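Long-range contacts in epidermin biosynthesis protein EpiD (Staphylococcus aureus, PDB 3QJG), which probably catalyses the FMN-dependent oxidative decarboxylation of the C-terminal cysteine of the epidermin precursor peptide, a step in making this lantibiotic: residues 70-74 / 104-109; 86-90 / 115-119; 144-149 / 161-166. One frame throughout, in Å; residues are numbered along the deposited sequence. Where two conformers were deposited one is given.

Interaction 1 of 3, residues 70-74 / 104-109; sequences HVDIA and TICHTA. With FMN (flavin mononucleotide), chain P.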
loop_
_atom_site.group_PDB
_atom_site.type_symbol
_atom_site.label_atom_id
_atom_site.label_comp_id
_atom_site.label_asym_id
_atom_site.label_seq_id
_atom_site.Cartn_x
_atom_site.Cartn_y
_atom_site.Cartn_z
ATOM N N HIS A 70 31.685 2.341 -2.482
ATOM C CA HIS A 70 32.479 3.028 -1.531
ATOM C C HIS A 70 33.923 3.276 -2.012
ATOM O O HIS A 70 34.521 4.273 -1.651
ATOM C CB HIS A 70 32.516 2.170 -0.197
ATOM C CG HIS A 70 33.033 0.778 -0.395
ATOM N ND1 HIS A 70 32.284 -0.230 -0.977
ATOM C CD2 HIS A 70 34.241 0.230 -0.126
ATOM C CE1 HIS A 70 33.018 -1.327 -1.061
ATOM N NE2 HIS A 70 34.212 -1.073 -0.567
ATOM N N VAL A 71 34.531 2.355 -2.757
ATOM C CA VAL A 71 35.869 2.569 -3.250
ATOM C C VAL A 71 35.860 3.663 -4.330
ATOM O O VAL A 71 36.700 4.603 -4.328
ATOM C CB VAL A 71 36.502 1.252 -3.803
ATOM C CG1 VAL A 71 37.862 1.581 -4.473
ATOM C CG2 VAL A 71 36.673 0.157 -2.628
ATOM N N ASP A 72 34.908 3.581 -5.246
ATOM C CA ASP A 72 34.885 4.584 -6.317
ATOM C C ASP A 72 34.590 6.010 -5.787
ATOM O O ASP A 72 35.181 6.976 -6.213
ATOM C CB ASP A 72 33.848 4.229 -7.323
ATOM C CG ASP A 72 34.212 3.019 -8.151
ATOM O OD1 ASP A 72 35.339 2.485 -8.066
ATOM O OD2 ASP A 72 33.314 2.619 -8.934
ATOM N N ILE A 73 33.655 6.108 -4.846
ATOM C CA ILE A 73 33.348 7.358 -4.195
ATOM C C ILE A 73 34.579 7.878 -3.461
ATOM O O ILE A 73 34.922 9.020 -3.665
ATOM C CB ILE A 73 32.109 7.246 -3.263
ATOM C CG1 ILE A 73 30.842 7.034 -4.094
ATOM C CG2 ILE A 73 31.966 8.508 -2.438
ATOM C CD1 ILE A 73 29.594 6.691 -3.310
ATOM N N ALA A 74 35.217 7.078 -2.590
ATOM C CA ALA A 74 36.382 7.540 -1.856
ATOM C C ALA A 74 37.468 8.059 -2.802
ATOM O O ALA A 74 37.988 9.153 -2.577
ATOM C CB ALA A 74 36.955 6.437 -0.870
ATOM N N THR A 104 31.451 2.864 5.404
ATOM C CA THR A 104 32.310 2.103 4.503
ATOM C C THR A 104 33.285 2.986 3.683
ATOM O O THR A 104 34.458 2.607 3.467
ATOM C CB THR A 104 31.448 1.266 3.500
ATOM O OG1 THR A 104 30.541 0.446 4.255
ATOM C CG2 THR A 104 32.279 0.433 2.565
ATOM N N ILE A 105 32.782 4.102 3.183
ATOM C CA ILE A 105 33.598 5.125 2.603
ATOM C C ILE A 105 34.718 5.590 3.530
ATOM O O ILE A 105 35.864 5.613 3.086
ATOM C CB ILE A 105 32.787 6.314 2.117
ATOM C CG1 ILE A 105 31.846 5.883 1.003
ATOM C CG2 ILE A 105 33.710 7.386 1.499
ATOM C CD1 ILE A 105 30.721 6.924 0.685
ATOM N N CYS A 106 34.424 5.817 4.821
ATOM C CA CYS A 106 35.430 6.339 5.755
ATOM C C CYS A 106 36.473 5.262 6.142
ATOM O O CYS A 106 37.683 5.527 6.295
ATOM C CB CYS A 106 34.753 6.997 6.989
ATOM S SG CYS A 106 33.710 8.444 6.541
ATOM N N HIS A 107 35.995 4.036 6.271
ATOM C CA HIS A 107 36.856 2.875 6.466
ATOM C C HIS A 107 37.917 2.704 5.360
ATOM O O HIS A 107 39.024 2.291 5.615
ATOM C CB HIS A 107 35.985 1.632 6.523
ATOM C CG HIS A 107 36.707 0.410 6.921
ATOM N ND1 HIS A 107 37.217 0.243 8.189
ATOM C CD2 HIS A 107 37.038 -0.704 6.228
ATOM C CE1 HIS A 107 37.796 -0.940 8.271
ATOM N NE2 HIS A 107 37.692 -1.540 7.095
ATOM N N THR A 108 37.592 3.082 4.146
ATOM C CA THR A 108 38.436 2.881 3.005
ATOM C C THR A 108 39.488 4.020 2.837
ATOM O O THR A 108 40.368 3.958 1.953
ATOM C CB THR A 108 37.519 2.765 1.772
ATOM O OG1 THR A 108 36.527 1.744 2.017
ATOM C CG2 THR A 108 38.309 2.432 0.486
ATOM N N ALA A 109 39.402 5.060 3.670
ATOM C CA ALA A 109 40.084 6.305 3.309
ATOM C C ALA A 109 40.550 7.135 4.500
ATOM O O ALA A 109 40.450 8.359 4.488
ATOM C CB ALA A 109 39.189 7.092 2.445
HETATM N N1 FMN P . 32.657 -4.706 1.320
HETATM C C2 FMN P . 33.670 -5.583 1.630
HETATM O O2 FMN P . 34.189 -5.672 2.795
HETATM N N3 FMN P . 34.074 -6.430 0.626
HETATM C C4 FMN P . 33.559 -6.377 -0.652
HETATM O O4 FMN P . 34.036 -7.149 -1.489
HETATM C C4A FMN P . 32.553 -5.474 -0.947
HETATM N N5 FMN P . 32.001 -5.351 -2.225
HETATM C C5A FMN P . 30.960 -4.461 -2.477
HETATM C C6 FMN P . 30.384 -4.352 -3.745
HETATM C C7 FMN P . 29.328 -3.453 -3.993
HETATM C C7M FMN P . 28.706 -3.324 -5.376
HETATM C C8 FMN P . 28.878 -2.648 -2.941
HETATM C C8M FMN P . 27.743 -1.663 -3.113
HETATM C C9 FMN P . 29.450 -2.760 -1.678
HETATM C C9A FMN P . 30.496 -3.655 -1.447
HETATM N N10 FMN P . 31.073 -3.742 -0.188
HETATM C C10 FMN P . 32.090 -4.651 0.068
HETATM C "C1'" FMN P . 30.621 -2.905 0.927
HETATM C "C2'" FMN P . 29.751 -3.685 1.903
HETATM O "O2'" FMN P . 28.609 -4.277 1.335
HETATM C "C3'" FMN P . 29.286 -2.717 2.965
HETATM O "O3'" FMN P . 30.352 -2.270 3.789
HETATM C "C4'" FMN P . 28.179 -3.367 3.831
HETATM O "O4'" FMN P . 27.849 -2.505 4.862
HETATM C "C5'" FMN P . 28.609 -4.653 4.415
HETATM O "O5'" FMN P . 27.594 -5.125 5.259
HETATM P P FMN P . 27.600 -6.643 5.778
HETATM O O1P FMN P . 26.608 -6.781 6.997
HETATM O O2P FMN P . 28.986 -6.941 6.107
HETATM O O3P FMN P . 27.295 -7.562 4.641
#
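Thr104 OG1 is gripped from two directions: the ribityl hydroxyl O3' of FMN donates to Thr104 OG1 over 2.8 Å, while the hydroxyl itself hydrogen-bonds Asn100 O, just before helix 101-107. With OG1 beside the backbone N (chi1 -55°), the other branch of Thr104, its methyl, is turned to His70 and lies over one face of the imidazole, offset toward the rim. This is a CH-pi approach, although the modelled carbons come too close for their spacing to be trusted. Threonine suits the place because one branch is polar for the cofactor and the other apolar for the ring.

The imidazole reaches the flavin because His70 CG sits between the backbone N and the carbonyl carbon (chi1 57°). Its far corner meets the isoalloxazine obliquely, His70 CE1 being 3.2 Å from FMN N10. At the ring edge lies Thr108, whose OG1, in the conformer given, is 3.5 Å from His70 CD2 and bonds back to Thr104 O at 2.7 Å.

Behind the ring the helices pack through small and branched apolar groups, the backbones coming closest where His70 CA is 4.8 Å from Ile105 CA. Ile105 spreads its branches along helix 70-75: CG1 lies against His70 CA, CD1 touches Ile73 CG2 at 3.7 Å, and CG2 faces the methyl of Ala74. That small methyl also fits against Ala109, Ala74 CB meeting Ala109 CB at 4.1 Å. From the central sheet, Leu9 packs on Ile73 and Ile105, and Ile80 on Ile105 and Ala109.

Met123 of a second subunit packs on both His70 and Thr108, and the same FMN is hydrogen-bonded to Thr86, Ser87 and Asn118 of that subunit. The arrangement is thus one half of an intersubunit flavin site, as in the homo-oligomeric flavin-containing cysteine decarboxylases.

Interaction 2 of 3, residues 86-90 / 115-119; sequences TSNTI and IFPNM. With FMN (flavin mononucleotide), chain M.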
loop_
_atom_site.group_PDB
_atom_site.type_symbol
_atom_site.label_atom_id
_atom_site.label_comp_id
_atom_site.label_asym_id
_atom_site.label_seq_id
_atom_site.Cartn_x
_atom_site.Cartn_y
_atom_site.Cartn_z
ATOM N N THR A 86 28.789 12.444 14.955
ATOM C CA THR A 86 28.235 11.867 16.141
ATOM C C THR A 86 29.209 10.971 16.815
ATOM O O THR A 86 30.123 10.395 16.165
ATOM C CB THR A 86 27.006 10.984 15.837
ATOM O OG1 THR A 86 27.331 9.997 14.840
ATOM C CG2 THR A 86 25.836 11.837 15.364
ATOM N N SER A 87 28.982 10.806 18.115
ATOM C CA SER A 87 29.692 9.814 18.855
ATOM C C SER A 87 29.592 8.387 18.262
ATOM O O SER A 87 30.612 7.666 18.211
ATOM C CB SER A 87 29.172 9.807 20.276
ATOM O OG SER A 87 30.065 9.105 21.071
ATOM N N ASN A 88 28.392 7.970 17.802
ATOM C CA ASN A 88 28.229 6.647 17.203
ATOM C C ASN A 88 29.097 6.429 16.031
ATOM O O ASN A 88 29.710 5.360 15.942
ATOM C CB ASN A 88 26.747 6.423 16.793
ATOM C CG ASN A 88 26.530 5.239 15.919
ATOM O OD1 ASN A 88 26.568 4.134 16.385
ATOM N ND2 ASN A 88 26.155 5.480 14.600
ATOM N N THR A 89 29.041 7.363 15.037
ATOM C CA THR A 89 29.872 7.242 13.897
ATOM C C THR A 89 31.389 7.210 14.266
ATOM O O THR A 89 32.115 6.354 13.774
ATOM C CB THR A 89 29.525 8.300 12.858
ATOM O OG1 THR A 89 28.248 7.993 12.268
ATOM C CG2 THR A 89 30.587 8.409 11.782
ATOM N N ILE A 90 31.852 8.042 15.193
ATOM C CA ILE A 90 33.287 8.056 15.561
ATOM C C ILE A 90 33.702 6.655 16.114
ATOM O O ILE A 90 34.747 6.059 15.726
ATOM C CB ILE A 90 33.569 9.241 16.545
ATOM C CG1 ILE A 90 33.609 10.553 15.776
ATOM C CG2 ILE A 90 34.861 9.063 17.416
ATOM C CD1 ILE A 90 33.460 11.791 16.635
ATOM N N ILE A 115 37.476 14.479 11.065
ATOM C CA ILE A 115 36.275 14.352 11.875
ATOM C C ILE A 115 36.093 15.646 12.686
ATOM O O ILE A 115 37.048 16.137 13.293
ATOM C CB ILE A 115 36.387 13.109 12.805
ATOM C CG1 ILE A 115 36.445 11.828 11.944
ATOM C CG2 ILE A 115 35.210 13.069 13.753
ATOM C CD1 ILE A 115 36.753 10.504 12.704
ATOM N N PHE A 116 34.891 16.229 12.614
ATOM C CA PHE A 116 34.454 17.378 13.388
ATOM C C PHE A 116 33.384 16.942 14.374
ATOM O O PHE A 116 32.203 16.947 14.060
ATOM C CB PHE A 116 33.912 18.433 12.455
ATOM C CG PHE A 116 34.922 18.952 11.503
ATOM C CD1 PHE A 116 35.681 20.074 11.810
ATOM C CD2 PHE A 116 35.142 18.316 10.289
ATOM C CE1 PHE A 116 36.619 20.553 10.906
ATOM C CE2 PHE A 116 36.063 18.832 9.339
ATOM C CZ PHE A 116 36.807 19.930 9.655
ATOM N N PRO A 117 33.802 16.497 15.570
ATOM C CA PRO A 117 32.907 15.957 16.555
ATOM C C PRO A 117 31.834 16.930 17.029
ATOM O O PRO A 117 32.059 18.172 17.118
ATOM C CB PRO A 117 33.817 15.631 17.741
ATOM C CG PRO A 117 35.224 15.769 17.302
ATOM C CD PRO A 117 35.226 16.489 15.984
ATOM N N ASN A 118 30.672 16.369 17.370
ATOM C CA ASN A 118 29.496 17.172 17.686
ATOM C C ASN A 118 28.559 16.377 18.566
ATOM O O ASN A 118 27.926 15.433 18.115
ATOM C CB ASN A 118 28.819 17.601 16.390
ATOM C CG ASN A 118 27.813 18.747 16.597
ATOM O OD1 ASN A 118 28.110 19.901 16.279
ATOM N ND2 ASN A 118 26.603 18.417 17.114
ATOM N N MET A 119 28.525 16.684 19.857
ATOM C CA MET A 119 27.797 15.823 20.752
ATOM C C MET A 119 27.770 16.378 22.150
ATOM O O MET A 119 28.607 17.198 22.514
ATOM C CB MET A 119 28.452 14.459 20.747
ATOM C CG MET A 119 29.877 14.471 21.326
ATOM S SD MET A 119 30.725 12.890 21.176
ATOM C CE MET A 119 31.154 12.938 19.478
HETATM N N1 FMN M . 24.206 12.250 18.630
HETATM C C2 FMN M . 25.451 12.823 18.601
HETATM O O2 FMN M . 26.442 12.120 18.759
HETATM N N3 FMN M . 25.591 14.164 18.442
HETATM C C4 FMN M . 24.503 14.970 18.300
HETATM O O4 FMN M . 24.727 16.152 18.178
HETATM C C4A FMN M . 23.220 14.431 18.334
HETATM N N5 FMN M . 22.086 15.203 18.185
HETATM C C5A FMN M . 20.863 14.613 18.161
HETATM C C6 FMN M . 19.724 15.400 18.063
HETATM C C7 FMN M . 18.480 14.802 18.041
HETATM C C7M FMN M . 17.218 15.603 17.899
HETATM C C8 FMN M . 18.384 13.410 18.150
HETATM C C8M FMN M . 17.053 12.698 18.191
HETATM C C9 FMN M . 19.513 12.631 18.301
HETATM C C9A FMN M . 20.766 13.224 18.308
HETATM N N10 FMN M . 21.900 12.432 18.484
HETATM C C10 FMN M . 23.106 13.043 18.486
HETATM C "C1'" FMN M . 21.872 10.934 18.645
HETATM C "C2'" FMN M . 22.273 10.244 17.343
HETATM O "O2'" FMN M . 21.492 10.758 16.247
HETATM C "C3'" FMN M . 22.137 8.785 17.585
HETATM O "O3'" FMN M . 23.079 8.322 18.582
HETATM C "C4'" FMN M . 22.303 7.994 16.287
HETATM O "O4'" FMN M . 22.308 6.601 16.554
HETATM C "C5'" FMN M . 23.603 8.253 15.602
HETATM O "O5'" FMN M . 23.500 7.635 14.332
HETATM P P FMN M . 24.528 7.986 13.147
HETATM O O1P FMN M . 24.501 6.827 12.200
HETATM O O2P FMN M . 25.886 8.186 13.737
HETATM O O3P FMN M . 24.164 9.100 12.258
#
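Ile90 and Met119 make most of the apolar contact. Ile90 CG1 packs on Ile115 CG2 at 3.6 Å, and its terminal CD1 reaches both the ring of Pro117 and the methyl of Met119. The Met119 chain leaves between its backbone N and carbonyl carbon (chi1 65°) and bends again at CG-SD (chi3 77°), which brings the thioether against the start of helix 87-94: Met119 SD lies 3.6 Å from Ser87 CB. An unbranched, flexible chain suits this curved path.

The polar bonds converge on FMN. Its phosphate oxygen O2P takes three donors: Thr86 OG1 at 2.6 Å, Thr89 OG1 at 2.8 Å and Asn88 ND2 at 2.9 Å. Thr86 is also the N-cap, its OG1 accepting from Thr89 N in a nearly straight bond (165°). The helix dipole would probably favour the phosphate here. At the pyrimidine edge, Ser87 N donates to FMN O2, while FMN N3 donates to Asn118 O at 2.7 Å and Asn118 ND2 reaches O4. Asn118 OD1 is held by Ala165 N and Asn17, which fixes the amide for this task, and Ser87 OG binds His107 of a third subunit.

Helix 127-138 packs on Ile90 through Ile133 and Leu136, and on Ile115 through Leu136. Strand 113-120 has parallel neighbours 79-85 and 142-143 and, at its Met119 end, antiparallel 158-163; helix 87-94 packs against it through Ile90.

Interaction 3 of 3, residues 144-149 / 161-166; sequences YPANIS and KNVVAP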
loop_
_atom_site.group_PDB
_atom_site.type_symbol
_atom_site.label_atom_id
_atom_site.label_comp_id
_atom_site.label_asym_id
_atom_site.label_seq_id
_atom_site.Cartn_x
_atom_site.Cartn_y
_atom_site.Cartn_z
ATOM N N TYR A 144 39.306 17.376 14.568
ATOM C CA TYR A 144 39.256 18.790 14.847
ATOM C C TYR A 144 39.306 18.962 16.376
ATOM O O TYR A 144 38.639 18.222 17.092
ATOM C CB TYR A 144 38.010 19.448 14.246
ATOM C CG TYR A 144 38.035 20.941 14.435
ATOM C CD1 TYR A 144 37.410 21.549 15.519
ATOM C CD2 TYR A 144 38.707 21.743 13.532
ATOM C CE1 TYR A 144 37.482 22.935 15.702
ATOM C CE2 TYR A 144 38.801 23.122 13.715
ATOM C CZ TYR A 144 38.197 23.711 14.784
ATOM O OH TYR A 144 38.315 25.071 14.880
ATOM N N PRO A 145 40.143 19.907 16.871
ATOM C CA PRO A 145 40.245 20.137 18.284
ATOM C C PRO A 145 39.006 20.940 18.704
ATOM O O PRO A 145 39.050 22.175 18.900
ATOM C CB PRO A 145 41.540 20.937 18.405
ATOM C CG PRO A 145 41.537 21.762 17.174
ATOM C CD PRO A 145 41.059 20.792 16.127
ATOM N N ALA A 146 37.911 20.225 18.844
ATOM C CA ALA A 146 36.626 20.827 19.029
ATOM C C ALA A 146 36.509 21.630 20.322
ATOM O O ALA A 146 36.995 21.246 21.429
ATOM C CB ALA A 146 35.554 19.790 18.978
ATOM N N ASN A 147 35.885 22.779 20.083
ATOM C CA ASN A 147 35.390 23.734 21.041
ATOM C C ASN A 147 34.264 23.191 21.967
ATOM O O ASN A 147 33.182 22.838 21.449
ATOM C CB ASN A 147 34.881 24.983 20.236
ATOM C CG ASN A 147 34.502 24.672 18.695
ATOM O OD1 ASN A 147 34.446 23.513 18.237
ATOM N ND2 ASN A 147 34.228 25.745 17.936
ATOM N N ILE A 148 34.521 23.109 23.289
ATOM C CA ILE A 148 33.462 22.857 24.310
ATOM C C ILE A 148 32.669 24.134 24.649
ATOM O O ILE A 148 33.261 25.130 25.109
ATOM C CB ILE A 148 34.010 22.368 25.700
ATOM C CG1 ILE A 148 34.679 21.009 25.627
ATOM C CG2 ILE A 148 32.882 22.231 26.694
ATOM C CD1 ILE A 148 35.158 20.515 27.000
ATOM N N SER A 149 31.343 24.103 24.478
ATOM C CA SER A 149 30.505 25.295 24.731
ATOM C C SER A 149 29.239 24.917 25.478
ATOM O O SER A 149 28.775 23.792 25.365
ATOM C CB SER A 149 30.166 26.046 23.417
ATOM O OG SER A 149 29.245 25.337 22.588
ATOM N N LYS A 161 25.940 21.320 27.628
ATOM C CA LYS A 161 27.357 21.418 27.302
ATOM C C LYS A 161 27.607 20.487 26.120
ATOM O O LYS A 161 27.148 19.366 26.099
ATOM C CB LYS A 161 28.222 21.008 28.520
ATOM C CG LYS A 161 28.022 21.870 29.749
ATOM C CD LYS A 161 28.971 21.458 30.932
ATOM C CE LYS A 161 29.159 22.548 32.010
ATOM N NZ LYS A 161 28.380 22.280 33.264
ATOM N N ASN A 162 28.335 20.973 25.131
ATOM C CA ASN A 162 28.489 20.274 23.873
ATOM C C ASN A 162 29.889 20.513 23.386
ATOM O O ASN A 162 30.468 21.576 23.689
ATOM C CB ASN A 162 27.568 20.909 22.833
ATOM C CG ASN A 162 26.122 20.500 22.985
ATOM O OD1 ASN A 162 25.278 21.335 23.287
ATOM N ND2 ASN A 162 25.825 19.201 22.771
ATOM N N VAL A 163 30.436 19.528 22.679
ATOM C CA VAL A 163 31.447 19.790 21.681
ATOM C C VAL A 163 30.682 20.023 20.371
ATOM O O VAL A 163 29.765 19.291 20.056
ATOM C CB VAL A 163 32.450 18.634 21.555
ATOM C CG1 VAL A 163 31.861 17.417 20.841
ATOM C CG2 VAL A 163 33.651 19.093 20.856
ATOM N N VAL A 164 31.063 21.033 19.613
ATOM C CA VAL A 164 30.285 21.445 18.442
ATOM C C VAL A 164 31.121 21.598 17.162
ATOM O O VAL A 164 32.321 21.827 17.212
ATOM C CB VAL A 164 29.596 22.794 18.804
ATOM C CG1 VAL A 164 28.977 23.391 17.602
ATOM C CG2 VAL A 164 28.544 22.568 19.896
ATOM N N ALA A 165 30.492 21.408 15.997
ATOM C CA ALA A 165 31.163 21.649 14.705
ATOM C C ALA A 165 31.539 23.134 14.618
ATOM O O ALA A 165 30.808 23.978 15.087
ATOM C CB ALA A 165 30.263 21.222 13.501
ATOM N N PRO A 166 32.694 23.446 14.023
ATOM C CA PRO A 166 33.124 24.818 14.041
ATOM C C PRO A 166 32.568 25.580 12.867
ATOM O O PRO A 166 31.953 24.996 11.969
ATOM C CB PRO A 166 34.645 24.692 13.922
ATOM C CG PRO A 166 34.847 23.407 13.136
ATOM C CD PRO A 166 33.767 22.524 13.592
#
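Pro166 lies over the ring of Tyr144, with its CG 3.6 Å above the plane and close to the centre. The approach is almost along the ring normal (13°), a clear CH-pi contact, and the two side chains slide past each other in opposite directions. CG of Tyr144 stands anti to the backbone N (chi1 -175°), which carries the ring toward segment 161-166. The compact ring of Pro166 suits the place by presenting C-H groups to the pi face, and Pro145 CD lies over the opposite face, near the rim. Phe174 meets the tyrosine ring edge-to-face, and Phe116 adds a third aromatic.

Beyond these rings the methyl of Ala146 points at Val163, but the modelled carbons are too close for their spacing to be relied on. Here the two segments draw together as the open end of a beta hairpin formed by strands 148-153 and 158-163. Ile148 and Val163 form an antiparallel non-hydrogen-bonded pair and point to the same face; Ser149 and Asn162, a hydrogen-bonded pair, point to the other.

Two sound backbone bonds join that last pair: Ser149 N to Asn162 O at 2.8 Å and Asn162 N to Ser149 O at 2.9 Å, each nearly along the C=O axis. Toward the open end the pairing slackens to a weak bond from Val164 N to Asn147 O, 3.3 Å long. On the serine face, Ser149 OG lies 3.9 Å from Val164 CG2. The end of Lys161 leads away from segment 144-149 to a long, weak ion pair with Glu150, the next residue along that strand, whereas Val163 packs on Pro117 and Met119.

Overall arrangement
Interactions 2 and 3 are neighbours, with centres about 10 Å apart, and meet directly: Asn118 OD1 lies 2.8 Å from Ala165 N and Ile115 O lies 2.9 Å from Tyr144 N, both probable hydrogen bonds. Hairpin strand 158-163 lies beside strand 113-120, whose Asn118 binds the flavin pyrimidine, and the side chain of Asn162 is about 6 Å from a bound FMN. Interaction 1 stands apart, its centre about 18 Å from that of interaction 2 and about 26 Å from that of interaction 3. This chain lends 86-90 / 115-119 to one flavin and 70-74 / 104-109 to another, so both sites lie between two subunits, probably as in the other copies.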